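Local structure of periplasmic branched-chain amino acid-binding protein (Burkholderia mallei, 3I09) at residues K30-D35 / S286-L291; W143-A148 / G200-G205; V248-W253 / H331-M336; R262-R267 / L279-Y284. The protein probably binds branched-chain amino acids or similar small carboxylates in the periplasm and delivers them to an ABC transporter for uptake. All blocks are in the same frame, centred on the assembly; numbering follows the deposited sequence. Where two conformers were deposited one is given.

Contact 1 (K30-D35 / S286-L291); sequences KMAVAD and SVTTYL. With EDO (1,2-ethanediol), chain J.
The methyl CB of A32 and the branch CG1 of V287 meet at 3.7 Å, and they form the tight part of this helix pair. V287 carries CG1 anti to its backbone N (chi1 168°), which puts that methyl between the two helices, where it also touches CG2 of V33 at 3.9 Å. The two valines approach each other obliquely, one methyl of each making the contact. One turn further along helix 278-297, CD1 of L291 extends the apolar strip toward V33, but more loosely, at 4.5 Å from V33 CG2. Strand 43-51 closes the strip on the sheet side: I45 receives both V33 and L291, and V47 also packs on V33. The short segments cross at -39° with their axes 9.0 Å apart, and the small side chains of A32, V33 and V287 carry the close part. In this type I periplasmic binding protein the pair joins the early helix 22-36 to helix 278-297, far along the chain, both lying against the mixed sheet that contains strand 43-51.

Beyond A32 the contact becomes polar and looser. OG1 of T288 stands 4.0 Å from A32 CB, and one water spans the gap instead of a direct bond: it donates to A32 O over 2.8 Å and is hydrogen-bonded to T288 OG1. The same hydroxyl also bonds to the backbone oxygen of Y284. On the outer side of helix 22-36 the exposed K30, bent at chi3 and chi4, donates a hydrogen bond from NZ to O2 of a 1,2-ethanediol at 2.8 Å; this molecule, probably from the crystallisation liquor, has its C2 3.9 Å from V33 CG1.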
loop_
_atom_site.group_PDB
_atom_site.type_symbol
_atom_site.label_atom_id
_atom_site.label_comp_id
_atom_site.label_asym_id
_atom_site.label_seq_id
_atom_site.Cartn_x
_atom_site.Cartn_y
_atom_site.Cartn_z
ATOM N N LYS A 30 12.966 -10.676 -6.225
ATOM C CA LYS A 30 14.076 -11.474 -6.691
ATOM C C LYS A 30 15.406 -10.729 -6.540
ATOM O O LYS A 30 16.390 -11.361 -6.223
ATOM C CB LYS A 30 13.833 -11.997 -8.129
ATOM C CG LYS A 30 12.645 -12.983 -8.140
ATOM C CD LYS A 30 12.278 -13.518 -9.510
ATOM C CE LYS A 30 13.349 -14.514 -10.023
ATOM N NZ LYS A 30 13.454 -15.795 -9.229
HETATM N N MSE A 31 15.423 -9.406 -6.753
HETATM C CA MSE A 31 16.670 -8.657 -6.557
HETATM C C MSE A 31 17.080 -8.701 -5.094
HETATM O O MSE A 31 18.248 -8.888 -4.812
HETATM C CB MSE A 31 16.555 -7.214 -7.033
HETATM C CG MSE A 31 16.520 -7.057 -8.532
HETATM SE SE MSE A 31 16.526 -5.154 -8.991
HETATM C CE MSE A 31 18.033 -4.765 -7.880
ATOM N N ALA A 32 16.129 -8.547 -4.171
ATOM C CA ALA A 32 16.436 -8.617 -2.724
ATOM C C ALA A 32 17.029 -9.987 -2.349
ATOM O O ALA A 32 17.940 -10.071 -1.574
ATOM C CB ALA A 32 15.165 -8.354 -1.886
ATOM N N VAL A 33 16.479 -11.049 -2.904
ATOM C CA VAL A 33 17.003 -12.400 -2.656
ATOM C C VAL A 33 18.446 -12.522 -3.160
ATOM O O VAL A 33 19.333 -13.000 -2.447
ATOM C CB VAL A 33 16.084 -13.458 -3.255
ATOM C CG1 VAL A 33 16.728 -14.859 -3.198
ATOM C CG2 VAL A 33 14.732 -13.428 -2.476
ATOM N N ALA A 34 18.666 -12.108 -4.399
ATOM C CA ALA A 34 20.002 -12.146 -4.981
ATOM C C ALA A 34 20.951 -11.282 -4.193
ATOM O O ALA A 34 22.073 -11.711 -3.880
ATOM C CB ALA A 34 19.959 -11.708 -6.446
ATOM N N ASP A 35 20.523 -10.067 -3.830
ATOM C CA ASP A 35 21.422 -9.169 -3.086
ATOM C C ASP A 35 21.845 -9.693 -1.713
ATOM O O ASP A 35 22.965 -9.424 -1.257
ATOM C CB ASP A 35 20.845 -7.770 -2.941
ATOM C CG ASP A 35 20.720 -7.036 -4.277
ATOM O OD1 ASP A 35 21.323 -7.457 -5.299
ATOM O OD2 ASP A 35 20.008 -6.010 -4.298
ATOM N N SER A 286 10.996 -5.474 2.463
ATOM C CA SER A 286 10.316 -6.442 3.332
ATOM C C SER A 286 11.017 -7.788 3.249
ATOM O O SER A 286 11.170 -8.480 4.264
ATOM C CB SER A 286 8.811 -6.573 2.968
ATOM O OG SER A 286 8.677 -7.210 1.725
ATOM N N VAL A 287 11.514 -8.158 2.059
ATOM C CA VAL A 287 12.258 -9.409 1.895
ATOM C C VAL A 287 13.618 -9.358 2.607
ATOM O O VAL A 287 14.013 -10.298 3.289
ATOM C CB VAL A 287 12.369 -9.799 0.388
ATOM C CG1 VAL A 287 13.377 -10.938 0.144
ATOM C CG2 VAL A 287 10.936 -10.202 -0.102
ATOM N N THR A 288 14.325 -8.251 2.463
ATOM C CA THR A 288 15.519 -8.051 3.211
ATOM C C THR A 288 15.270 -8.182 4.727
ATOM O O THR A 288 16.011 -8.862 5.429
ATOM C CB THR A 288 16.165 -6.700 2.899
ATOM O OG1 THR A 288 16.325 -6.555 1.485
ATOM C CG2 THR A 288 17.512 -6.618 3.587
ATOM N N THR A 289 14.205 -7.557 5.203
ATOM C CA THR A 289 13.832 -7.613 6.623
ATOM C C THR A 289 13.536 -9.047 7.075
ATOM O O THR A 289 14.025 -9.490 8.121
ATOM C CB THR A 289 12.682 -6.644 6.875
ATOM O OG1 THR A 289 13.175 -5.312 6.621
ATOM C CG2 THR A 289 12.129 -6.803 8.314
ATOM N N TYR A 290 12.721 -9.777 6.312
ATOM C CA TYR A 290 12.478 -11.184 6.614
ATOM C C TYR A 290 13.778 -11.992 6.661
ATOM O O TYR A 290 13.996 -12.761 7.593
ATOM C CB TYR A 290 11.533 -11.786 5.587
ATOM C CG TYR A 290 11.348 -13.255 5.749
ATOM C CD1 TYR A 290 10.526 -13.770 6.735
ATOM C CD2 TYR A 290 12.033 -14.154 4.915
ATOM C CE1 TYR A 290 10.381 -15.162 6.887
ATOM C CE2 TYR A 290 11.899 -15.521 5.064
ATOM C CZ TYR A 290 11.077 -16.011 6.059
ATOM O OH TYR A 290 10.937 -17.361 6.256
ATOM N N LEU A 291 14.605 -11.874 5.620
ATOM C CA LEU A 291 15.814 -12.680 5.536
ATOM C C LEU A 291 16.755 -12.367 6.701
ATOM O O LEU A 291 17.387 -13.278 7.226
ATOM C CB LEU A 291 16.522 -12.572 4.176
ATOM C CG LEU A 291 15.729 -13.158 2.977
ATOM C CD1 LEU A 291 16.398 -12.823 1.632
ATOM C CD2 LEU A 291 15.534 -14.652 3.131
HETATM C C1 EDO J . 15.053 -18.060 -7.155
HETATM O O1 EDO J . 13.656 -18.446 -7.179
HETATM C C2 EDO J . 15.302 -16.902 -6.197
HETATM O O2 EDO J . 14.794 -15.650 -6.742
HETATM O O HOH W 1 18.341 -8.174 0.502
#

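Contact 2 (W143-A148 / G200-G205); sequences WFFLTA and GLANAG
F144 to A148 pairs with G200 to A202 as two neighbouring parallel strands in the centre of a four-stranded parallel sheet, the core of one alpha/beta lobe of the type I periplasmic binding fold. Four backbone hydrogen bonds join them, the donor coming from each strand in turn: G200 N to F144 O, L146 N to G200 O, A202 N to L146 O and A148 N to A202 O. The third is the most bent, with 140° at its hydrogen, where A202 forms the centre of an inverse gamma turn as the strand ends. CA-H...O contacts supplement them, F145 CA lying 3.4 Å from G200 O and T147 CA 3.5 Å from A202 O.

Side-chain packing differs between the two faces. On the face of F145 and T147, the six-membered part of the W143 indole and the F145 ring pack close against the G200 backbone, with W143 CZ3 4.0 Å from G200 CA. A202 CB lies 3.7 Å from T147 OG1, a hydroxyl hydrogen-bonded to E157 on the covering helix 151-166. On the other face L146, its CG anti to the backbone N (chi1 178°), meets L201 through the CD2 methyls at 3.9 Å.

Past the strand end the chain runs to A204, which touches the bound acetoacetic acid. N203, just before it, is held by T208 through OD1 and by H177 through ND2, while its CB packs 3.9 Å from A148 CB.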
loop_
_atom_site.group_PDB
_atom_site.type_symbol
_atom_site.label_atom_id
_atom_site.label_comp_id
_atom_site.label_asym_id
_atom_site.label_seq_id
_atom_site.Cartn_x
_atom_site.Cartn_y
_atom_site.Cartn_z
ATOM N N TRP A 143 -17.415 16.932 2.260
ATOM C CA TRP A 143 -16.925 15.767 1.486
ATOM C C TRP A 143 -18.034 14.884 0.952
ATOM O O TRP A 143 -19.026 14.646 1.640
ATOM C CB TRP A 143 -16.009 14.866 2.326
ATOM C CG TRP A 143 -14.682 15.464 2.654
ATOM C CD1 TRP A 143 -14.459 16.620 3.338
ATOM C CD2 TRP A 143 -13.391 14.950 2.310
ATOM N NE1 TRP A 143 -13.122 16.860 3.453
ATOM C CE2 TRP A 143 -12.434 15.848 2.835
ATOM C CE3 TRP A 143 -12.941 13.813 1.625
ATOM C CZ2 TRP A 143 -11.058 15.647 2.689
ATOM C CZ3 TRP A 143 -11.589 13.621 1.489
ATOM C CH2 TRP A 143 -10.661 14.535 2.008
ATOM N N PHE A 144 -17.815 14.369 -0.263
ATOM C CA PHE A 144 -18.620 13.290 -0.840
ATOM C C PHE A 144 -17.630 12.227 -1.314
ATOM O O PHE A 144 -16.621 12.544 -1.969
ATOM C CB PHE A 144 -19.489 13.785 -1.996
ATOM C CG PHE A 144 -20.559 12.793 -2.431
ATOM C CD1 PHE A 144 -20.282 11.827 -3.381
ATOM C CD2 PHE A 144 -21.842 12.838 -1.871
ATOM C CE1 PHE A 144 -21.269 10.928 -3.777
ATOM C CE2 PHE A 144 -22.831 11.947 -2.275
ATOM C CZ PHE A 144 -22.535 10.991 -3.218
ATOM N N PHE A 145 -17.884 10.969 -0.967
ATOM C CA PHE A 145 -16.949 9.879 -1.337
ATOM C C PHE A 145 -17.391 9.117 -2.578
ATOM O O PHE A 145 -18.606 8.804 -2.760
ATOM C CB PHE A 145 -16.716 8.916 -0.179
ATOM C CG PHE A 145 -15.955 9.513 0.959
ATOM C CD1 PHE A 145 -14.582 9.521 0.938
ATOM C CD2 PHE A 145 -16.611 10.107 2.030
ATOM C CE1 PHE A 145 -13.853 10.111 1.959
ATOM C CE2 PHE A 145 -15.885 10.678 3.084
ATOM C CZ PHE A 145 -14.512 10.686 3.036
ATOM N N LEU A 146 -16.401 8.816 -3.426
ATOM C CA LEU A 146 -16.545 7.820 -4.488
ATOM C C LEU A 146 -15.737 6.622 -4.002
ATOM O O LEU A 146 -14.509 6.698 -3.881
ATOM C CB LEU A 146 -15.983 8.347 -5.804
ATOM C CG LEU A 146 -15.989 7.439 -7.028
ATOM C CD1 LEU A 146 -17.419 7.013 -7.415
ATOM C CD2 LEU A 146 -15.317 8.128 -8.225
ATOM N N THR A 147 -16.405 5.505 -3.738
ATOM C CA THR A 147 -15.792 4.436 -2.969
ATOM C C THR A 147 -15.834 3.109 -3.717
ATOM O O THR A 147 -16.928 2.625 -4.085
ATOM C CB THR A 147 -16.539 4.273 -1.641
ATOM O OG1 THR A 147 -16.489 5.522 -0.921
ATOM C CG2 THR A 147 -15.973 3.116 -0.785
ATOM N N ALA A 148 -14.672 2.489 -3.884
ATOM C CA ALA A 148 -14.601 1.157 -4.478
ATOM C C ALA A 148 -15.325 0.162 -3.560
ATOM O O ALA A 148 -15.070 0.102 -2.354
ATOM C CB ALA A 148 -13.153 0.705 -4.698
ATOM N N GLY A 200 -13.796 12.764 -2.424
ATOM C CA GLY A 200 -12.782 11.873 -1.854
ATOM C C GLY A 200 -12.810 10.600 -2.679
ATOM O O GLY A 200 -13.840 9.936 -2.794
ATOM N N LEU A 201 -11.686 10.297 -3.299
ATOM C CA LEU A 201 -11.525 9.100 -4.111
ATOM C C LEU A 201 -11.035 7.942 -3.265
ATOM O O LEU A 201 -9.821 7.788 -3.039
ATOM C CB LEU A 201 -10.518 9.381 -5.215
ATOM C CG LEU A 201 -10.951 10.501 -6.152
ATOM C CD1 LEU A 201 -9.825 10.830 -7.148
ATOM C CD2 LEU A 201 -12.250 10.143 -6.876
ATOM N N ALA A 202 -11.979 7.176 -2.713
ATOM C CA ALA A 202 -11.656 6.024 -1.866
ATOM C C ALA A 202 -11.529 4.807 -2.771
ATOM O O ALA A 202 -12.327 3.855 -2.724
ATOM C CB ALA A 202 -12.764 5.820 -0.771
ATOM N N ASN A 203 -10.497 4.840 -3.606
ATOM C CA ASN A 203 -10.263 3.796 -4.601
ATOM C C ASN A 203 -8.789 3.904 -4.977
ATOM O O ASN A 203 -8.092 4.695 -4.360
ATOM C CB ASN A 203 -11.214 3.924 -5.797
ATOM C CG ASN A 203 -11.119 5.271 -6.543
ATOM O OD1 ASN A 203 -10.118 5.975 -6.504
ATOM N ND2 ASN A 203 -12.148 5.552 -7.343
ATOM N N ALA A 204 -8.319 3.109 -5.921
ATOM C CA ALA A 204 -6.862 3.020 -6.171
ATOM C C ALA A 204 -6.573 2.623 -7.604
ATOM O O ALA A 204 -7.451 2.143 -8.341
ATOM C CB ALA A 204 -6.242 2.008 -5.236
ATOM N N GLY A 205 -5.321 2.791 -7.997
ATOM C CA GLY A 205 -4.854 2.283 -9.262
ATOM C C GLY A 205 -5.650 2.744 -10.467
ATOM O O GLY A 205 -5.972 3.926 -10.608
#

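Contact 3 (V248-W253 / H331-M336); sequences VLTDSW and HDMYLM. With EDO (1,2-ethanediol), chain H.
L249 and D251 each exchange a pair of backbone hydrogen bonds with the opposite strand, L249 with M336 and D251 with Y334, which makes V248-D251 and M333-M336 an antiparallel beta pair of the type I periplasmic binding fold. T250 and L335 form the non-hydrogen-bonded pair between them. The bond from M336 N to L249 O is nearly straight, with 174° at the hydrogen. The strands belong to an antiparallel sheet in which 329-338 also pairs with 351-357, and from strand 248-251 the chain passes through S252 and W253 to helix 278-297, where W253 packs on A281.

Side chains pack over both faces. On the face of L249, D251 and M336, the selenomethionine M336 lays its terminal CE between L249 CD1 at 4.1 Å and D251 CB at 4.0 Å. On the face of T250 and L335, V248 CG1 presses on L335 CD1 at 3.4 Å, tighter than usual for two methyls, and helix 124-137 covers this side through L127 and A134. Where the first strand ends, the bend at chi2 (-67°) brings the M333 selenium, SE, to 3.6 Å from S252 CB. The Y334 ring turns its edge to the backbone there, CE2 lying 3.6 Å from S252 O.

A second shell fixes the polar groups. D251 OD1 accepts S252 N from the anti side of the carboxylate and also bonds to S278, at the start of helix 278-297. S252 OG is held by Y318 and T250 OG1 by T131. H331 bonds to M329 O through ND1 and to A121 O through NE2, and the edge of its ring at NE2 comes 3.8 Å from S252 CB.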
loop_
_atom_site.group_PDB
_atom_site.type_symbol
_atom_site.label_atom_id
_atom_site.label_comp_id
_atom_site.label_asym_id
_atom_site.label_seq_id
_atom_site.Cartn_x
_atom_site.Cartn_y
_atom_site.Cartn_z
ATOM N N VAL A 248 -2.863 16.695 -3.476
ATOM C CA VAL A 248 -2.121 16.355 -2.270
ATOM C C VAL A 248 -2.305 14.866 -1.994
ATOM O O VAL A 248 -3.413 14.293 -2.098
ATOM C CB VAL A 248 -2.580 17.211 -1.105
ATOM C CG1 VAL A 248 -1.967 16.733 0.171
ATOM C CG2 VAL A 248 -2.232 18.725 -1.383
ATOM N N LEU A 249 -1.209 14.197 -1.692
ATOM C CA LEU A 249 -1.285 12.772 -1.458
ATOM C C LEU A 249 -0.341 12.365 -0.335
ATOM O O LEU A 249 0.564 13.123 0.035
ATOM C CB LEU A 249 -1.014 12.004 -2.753
ATOM C CG LEU A 249 0.285 12.250 -3.448
ATOM C CD1 LEU A 249 1.228 11.277 -2.867
ATOM C CD2 LEU A 249 0.178 12.062 -5.002
ATOM N N THR A 250 -0.579 11.169 0.192
ATOM C CA THR A 250 0.227 10.580 1.236
ATOM C C THR A 250 0.919 9.356 0.656
ATOM O O THR A 250 0.244 8.501 0.063
ATOM C CB THR A 250 -0.630 10.168 2.463
ATOM O OG1 THR A 250 -1.193 11.329 3.033
ATOM C CG2 THR A 250 0.213 9.541 3.555
ATOM N N ASP A 251 2.240 9.259 0.801
ATOM C CA ASP A 251 2.941 8.042 0.304
ATOM C C ASP A 251 4.052 7.676 1.257
ATOM O O ASP A 251 4.433 8.481 2.091
ATOM C CB ASP A 251 3.464 8.224 -1.128
ATOM C CG ASP A 251 3.584 6.846 -1.936
ATOM O OD1 ASP A 251 3.572 5.742 -1.331
ATOM O OD2 ASP A 251 3.593 6.869 -3.199
ATOM N N SER A 252 4.580 6.458 1.147
ATOM C CA SER A 252 5.610 6.009 2.069
ATOM C C SER A 252 7.023 6.155 1.561
ATOM O O SER A 252 7.960 5.972 2.330
ATOM C CB SER A 252 5.376 4.530 2.450
ATOM O OG SER A 252 5.613 3.675 1.345
ATOM N N TRP A 253 7.193 6.392 0.260
ATOM C CA TRP A 253 8.534 6.378 -0.364
ATOM C C TRP A 253 8.434 6.982 -1.739
ATOM O O TRP A 253 7.389 6.877 -2.395
ATOM C CB TRP A 253 9.019 4.945 -0.477
ATOM C CG TRP A 253 10.416 4.755 -0.940
ATOM C CD1 TRP A 253 11.526 4.692 -0.153
ATOM C CD2 TRP A 253 10.860 4.545 -2.282
ATOM N NE1 TRP A 253 12.648 4.467 -0.922
ATOM C CE2 TRP A 253 12.257 4.357 -2.238
ATOM C CE3 TRP A 253 10.214 4.497 -3.522
ATOM C CZ2 TRP A 253 13.024 4.154 -3.397
ATOM C CZ3 TRP A 253 10.973 4.225 -4.667
ATOM C CH2 TRP A 253 12.354 4.090 -4.600
ATOM N N HIS A 331 6.937 3.630 10.368
ATOM C CA HIS A 331 7.896 4.422 9.629
ATOM C C HIS A 331 7.225 5.738 9.208
ATOM O O HIS A 331 5.989 5.806 9.031
ATOM C CB HIS A 331 8.452 3.641 8.412
ATOM C CG HIS A 331 7.392 3.137 7.447
ATOM N ND1 HIS A 331 6.392 2.255 7.816
ATOM C CD2 HIS A 331 7.208 3.375 6.129
ATOM C CE1 HIS A 331 5.604 2.026 6.778
ATOM N NE2 HIS A 331 6.096 2.663 5.733
ATOM N N ASP A 332 8.045 6.761 9.032
ATOM C CA ASP A 332 7.550 8.073 8.624
ATOM C C ASP A 332 6.808 7.969 7.289
ATOM O O ASP A 332 7.189 7.197 6.405
ATOM C CB ASP A 332 8.697 9.056 8.423
ATOM C CG ASP A 332 9.405 9.459 9.717
ATOM O OD1 ASP A 332 8.964 9.116 10.848
ATOM O OD2 ASP A 332 10.449 10.152 9.549
HETATM N N MSE A 333 5.771 8.775 7.154
HETATM C CA MSE A 333 5.023 8.908 5.928
HETATM C C MSE A 333 5.248 10.333 5.389
HETATM O O MSE A 333 5.726 11.223 6.133
HETATM C CB MSE A 333 3.539 8.632 6.192
HETATM C CG MSE A 333 3.240 7.237 6.695
HETATM SE SE MSE A 333 3.585 5.790 5.369
HETATM C CE MSE A 333 2.133 6.086 4.272
ATOM N N TYR A 334 4.931 10.558 4.110
ATOM C CA TYR A 334 5.181 11.841 3.441
ATOM C C TYR A 334 3.898 12.387 2.837
ATOM O O TYR A 334 3.227 11.686 2.061
ATOM C CB TYR A 334 6.256 11.675 2.343
ATOM C CG TYR A 334 7.508 11.098 2.952
ATOM C CD1 TYR A 334 8.352 11.898 3.699
ATOM C CD2 TYR A 334 7.770 9.727 2.897
ATOM C CE1 TYR A 334 9.450 11.391 4.329
ATOM C CE2 TYR A 334 8.865 9.198 3.530
ATOM C CZ TYR A 334 9.704 10.032 4.243
ATOM O OH TYR A 334 10.788 9.517 4.899
ATOM N N LEU A 335 3.588 13.632 3.163
ATOM C CA LEU A 335 2.508 14.390 2.514
ATOM C C LEU A 335 3.171 15.117 1.357
ATOM O O LEU A 335 4.102 15.895 1.566
ATOM C CB LEU A 335 1.923 15.405 3.481
ATOM C CG LEU A 335 0.667 16.144 3.012
ATOM C CD1 LEU A 335 -0.495 15.123 2.843
ATOM C CD2 LEU A 335 0.292 17.258 3.979
HETATM N N MSE A 336 2.719 14.842 0.138
HETATM C CA MSE A 336 3.299 15.448 -1.048
HETATM C C MSE A 336 2.291 16.153 -1.896
HETATM O O MSE A 336 1.074 15.887 -1.813
HETATM C CB MSE A 336 3.988 14.349 -1.817
HETATM C CG MSE A 336 4.937 13.794 -0.772
HETATM SE SE MSE A 336 6.300 12.987 -1.424
HETATM C CE MSE A 336 5.267 11.647 -2.194
HETATM C C1 EDO H . 9.450 5.259 12.811
HETATM O O1 EDO H . 8.799 6.508 12.568
HETATM C C2 EDO H . 10.409 5.353 13.976
HETATM O O2 EDO H . 11.710 4.889 13.603
#

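Contact 4 (R262-R267 / L279-Y284); sequences RQWAQR and LQAADY
An edge-to-face aromatic pair dominates this helix-helix contact, in which helix 259-272 meets the start of helix 278-297 nearly at right angles (94°) in the type I periplasmic binding fold. The axes stay 11.6 Å apart, and the large indole of W264 spans the distance. With CG anti to the backbone N (chi1 -174°), the indole reaches across so that its pyrrole edge points at one face of the Y284 ring. The planes stand at 68°, and NE1 lies 3.4 Å from Y284 CD2, above the ring but displaced toward its rim. The benzo part continues along the second helix: CZ2 touches Y284 CB at 3.6 Å and CZ3 rests 3.6 Å from A281 CA, while CH2 approaches Q280 O. At the exposed margin, R267 turns the edge of its guanidinium to Y284 OH, NH1 standing 3.9 Å away without bonding to it.

Both polar groups instead converge on D35 of helix 22-36: R267 NH1 by a salt bridge and Y284 OH by a hydrogen bond. F317 stacks on W264 and also meets the Y284 ring, and P276 packs on the indole. On the side of the Y284 ring opposite W264, A32 of helix 22-36 packs against it, and M31 also touches it.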
loop_
_atom_site.group_PDB
_atom_site.type_symbol
_atom_site.label_atom_id
_atom_site.label_comp_id
_atom_site.label_asym_id
_atom_site.label_seq_id
_atom_site.Cartn_x
_atom_site.Cartn_y
_atom_site.Cartn_z
ATOM N N ARG A 262 17.387 7.065 -4.622
ATOM C CA ARG A 262 17.761 7.227 -6.021
ATOM C C ARG A 262 18.648 6.075 -6.476
ATOM O O ARG A 262 18.523 5.561 -7.585
ATOM C CB ARG A 262 18.519 8.548 -6.238
ATOM C CG ARG A 262 17.664 9.814 -6.141
ATOM C CD ARG A 262 18.567 11.130 -6.143
ATOM N NE ARG A 262 17.809 12.201 -5.475
ATOM C CZ ARG A 262 18.202 12.906 -4.422
ATOM N NH1 ARG A 262 19.433 12.776 -3.904
ATOM N NH2 ARG A 262 17.369 13.805 -3.915
ATOM N N GLN A 263 19.604 5.700 -5.641
ATOM C CA GLN A 263 20.549 4.655 -6.027
ATOM C C GLN A 263 19.836 3.308 -6.204
ATOM O O GLN A 263 20.111 2.578 -7.156
ATOM C CB GLN A 263 21.724 4.593 -5.034
ATOM C CG GLN A 263 22.646 5.812 -5.268
ATOM C CD GLN A 263 23.960 5.870 -4.473
ATOM O OE1 GLN A 263 24.016 5.597 -3.269
ATOM N NE2 GLN A 263 25.019 6.282 -5.158
ATOM N N TRP A 264 18.898 2.995 -5.312
ATOM C CA TRP A 264 18.116 1.780 -5.505
ATOM C C TRP A 264 17.218 1.865 -6.743
ATOM O O TRP A 264 17.127 0.910 -7.526
ATOM C CB TRP A 264 17.293 1.452 -4.258
ATOM C CG TRP A 264 16.629 0.148 -4.427
ATOM C CD1 TRP A 264 17.204 -1.065 -4.232
ATOM C CD2 TRP A 264 15.279 -0.112 -4.890
ATOM N NE1 TRP A 264 16.316 -2.055 -4.513
ATOM C CE2 TRP A 264 15.134 -1.509 -4.938
ATOM C CE3 TRP A 264 14.209 0.692 -5.286
ATOM C CZ2 TRP A 264 13.947 -2.130 -5.318
ATOM C CZ3 TRP A 264 12.999 0.074 -5.634
ATOM C CH2 TRP A 264 12.898 -1.326 -5.691
ATOM N N ALA A 265 16.615 3.029 -6.969
ATOM C CA ALA A 265 15.748 3.232 -8.113
ATOM C C ALA A 265 16.491 3.069 -9.423
ATOM O O ALA A 265 15.931 2.537 -10.389
ATOM C CB ALA A 265 15.051 4.608 -8.062
ATOM N N GLN A 266 17.761 3.455 -9.434
ATOM C CA GLN A 266 18.599 3.231 -10.619
ATOM C C GLN A 266 18.757 1.758 -10.955
ATOM O O GLN A 266 18.721 1.382 -12.141
ATOM C CB GLN A 266 19.988 3.851 -10.408
ATOM C CG GLN A 266 20.020 5.362 -10.545
ATOM C CD GLN A 266 21.424 5.899 -10.382
ATOM O OE1 GLN A 266 22.127 5.542 -9.444
ATOM N NE2 GLN A 266 21.847 6.759 -11.309
ATOM N N ARG A 267 18.980 0.922 -9.925
ATOM C CA ARG A 267 19.083 -0.543 -10.100
ATOM C C ARG A 267 17.774 -1.136 -10.594
ATOM O O ARG A 267 17.747 -2.004 -11.491
ATOM C CB ARG A 267 19.508 -1.210 -8.812
ATOM C CG ARG A 267 20.858 -0.692 -8.303
ATOM C CD ARG A 267 21.333 -1.424 -7.078
ATOM N NE ARG A 267 21.539 -2.836 -7.387
ATOM C CZ ARG A 267 21.169 -3.840 -6.591
ATOM N NH1 ARG A 267 20.597 -3.605 -5.432
ATOM N NH2 ARG A 267 21.366 -5.089 -6.979
ATOM N N LEU A 279 5.418 0.632 -3.460
ATOM C CA LEU A 279 5.153 -0.788 -3.242
ATOM C C LEU A 279 6.297 -1.663 -3.696
ATOM O O LEU A 279 6.656 -2.617 -3.035
ATOM C CB LEU A 279 3.835 -1.206 -3.920
ATOM C CG LEU A 279 2.605 -0.391 -3.585
ATOM C CD1 LEU A 279 1.408 -0.992 -4.295
ATOM C CD2 LEU A 279 2.345 -0.298 -2.056
ATOM N N GLN A 280 6.848 -1.369 -4.875
ATOM C CA GLN A 280 7.953 -2.122 -5.416
ATOM C C GLN A 280 9.210 -1.989 -4.541
ATOM O O GLN A 280 9.877 -2.992 -4.239
ATOM C CB GLN A 280 8.170 -1.714 -6.885
ATOM C CG GLN A 280 7.021 -2.252 -7.774
ATOM C CD GLN A 280 6.616 -1.401 -8.954
ATOM O OE1 GLN A 280 7.056 -0.249 -9.127
ATOM N NE2 GLN A 280 5.752 -1.980 -9.807
ATOM N N ALA A 281 9.476 -0.772 -4.071
ATOM C CA ALA A 281 10.511 -0.527 -3.035
ATOM C C ALA A 281 10.281 -1.311 -1.754
ATOM O O ALA A 281 11.177 -2.015 -1.236
ATOM C CB ALA A 281 10.611 1.010 -2.721
ATOM N N ALA A 282 9.066 -1.210 -1.224
ATOM C CA ALA A 282 8.683 -1.942 0.005
ATOM C C ALA A 282 8.770 -3.467 -0.144
ATOM O O ALA A 282 9.193 -4.154 0.791
ATOM C CB ALA A 282 7.294 -1.532 0.444
ATOM N N ASP A 283 8.416 -4.000 -1.329
ATOM C CA ASP A 283 8.575 -5.427 -1.609
ATOM C C ASP A 283 10.026 -5.872 -1.369
ATOM O O ASP A 283 10.277 -6.892 -0.683
ATOM C CB ASP A 283 8.193 -5.778 -3.061
ATOM C CG ASP A 283 6.692 -5.693 -3.367
ATOM O OD1 ASP A 283 5.853 -5.823 -2.452
ATOM O OD2 ASP A 283 6.372 -5.493 -4.592
ATOM N N TYR A 284 10.976 -5.139 -1.964
ATOM C CA TYR A 284 12.391 -5.435 -1.798
ATOM C C TYR A 284 12.770 -5.328 -0.309
ATOM O O TYR A 284 13.391 -6.244 0.248
ATOM C CB TYR A 284 13.237 -4.511 -2.676
ATOM C CG TYR A 284 14.738 -4.677 -2.558
ATOM C CD1 TYR A 284 15.408 -4.304 -1.412
ATOM C CD2 TYR A 284 15.493 -5.200 -3.616
ATOM C CE1 TYR A 284 16.796 -4.448 -1.298
ATOM C CE2 TYR A 284 16.894 -5.308 -3.528
ATOM C CZ TYR A 284 17.514 -4.963 -2.348
ATOM O OH TYR A 284 18.848 -5.095 -2.231
#

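In the fold
Contacts 1 and 4 share helix 278-297 and touch directly, meeting through a charged and hydroxyl cluster at D35. Contact 1 relies on small aliphatic groups and a bridging water, contact 4 on large aromatic rings spanning widely separated helices. Contact 4 also meets contact 3, W253 packing on A281 and W264. Contacts 2 and 3 are strand pairs zipped by backbone bonds, parallel in the first and antiparallel in the second; their centres are 18 Å apart, and they do not touch. Every residue touching in contact 2 is buried; contact 4 reaches the surface at R267, while contact 1 is buried apart from the partly exposed T288. Contacts 1 and 2 lie on opposite sides of the chain's centre.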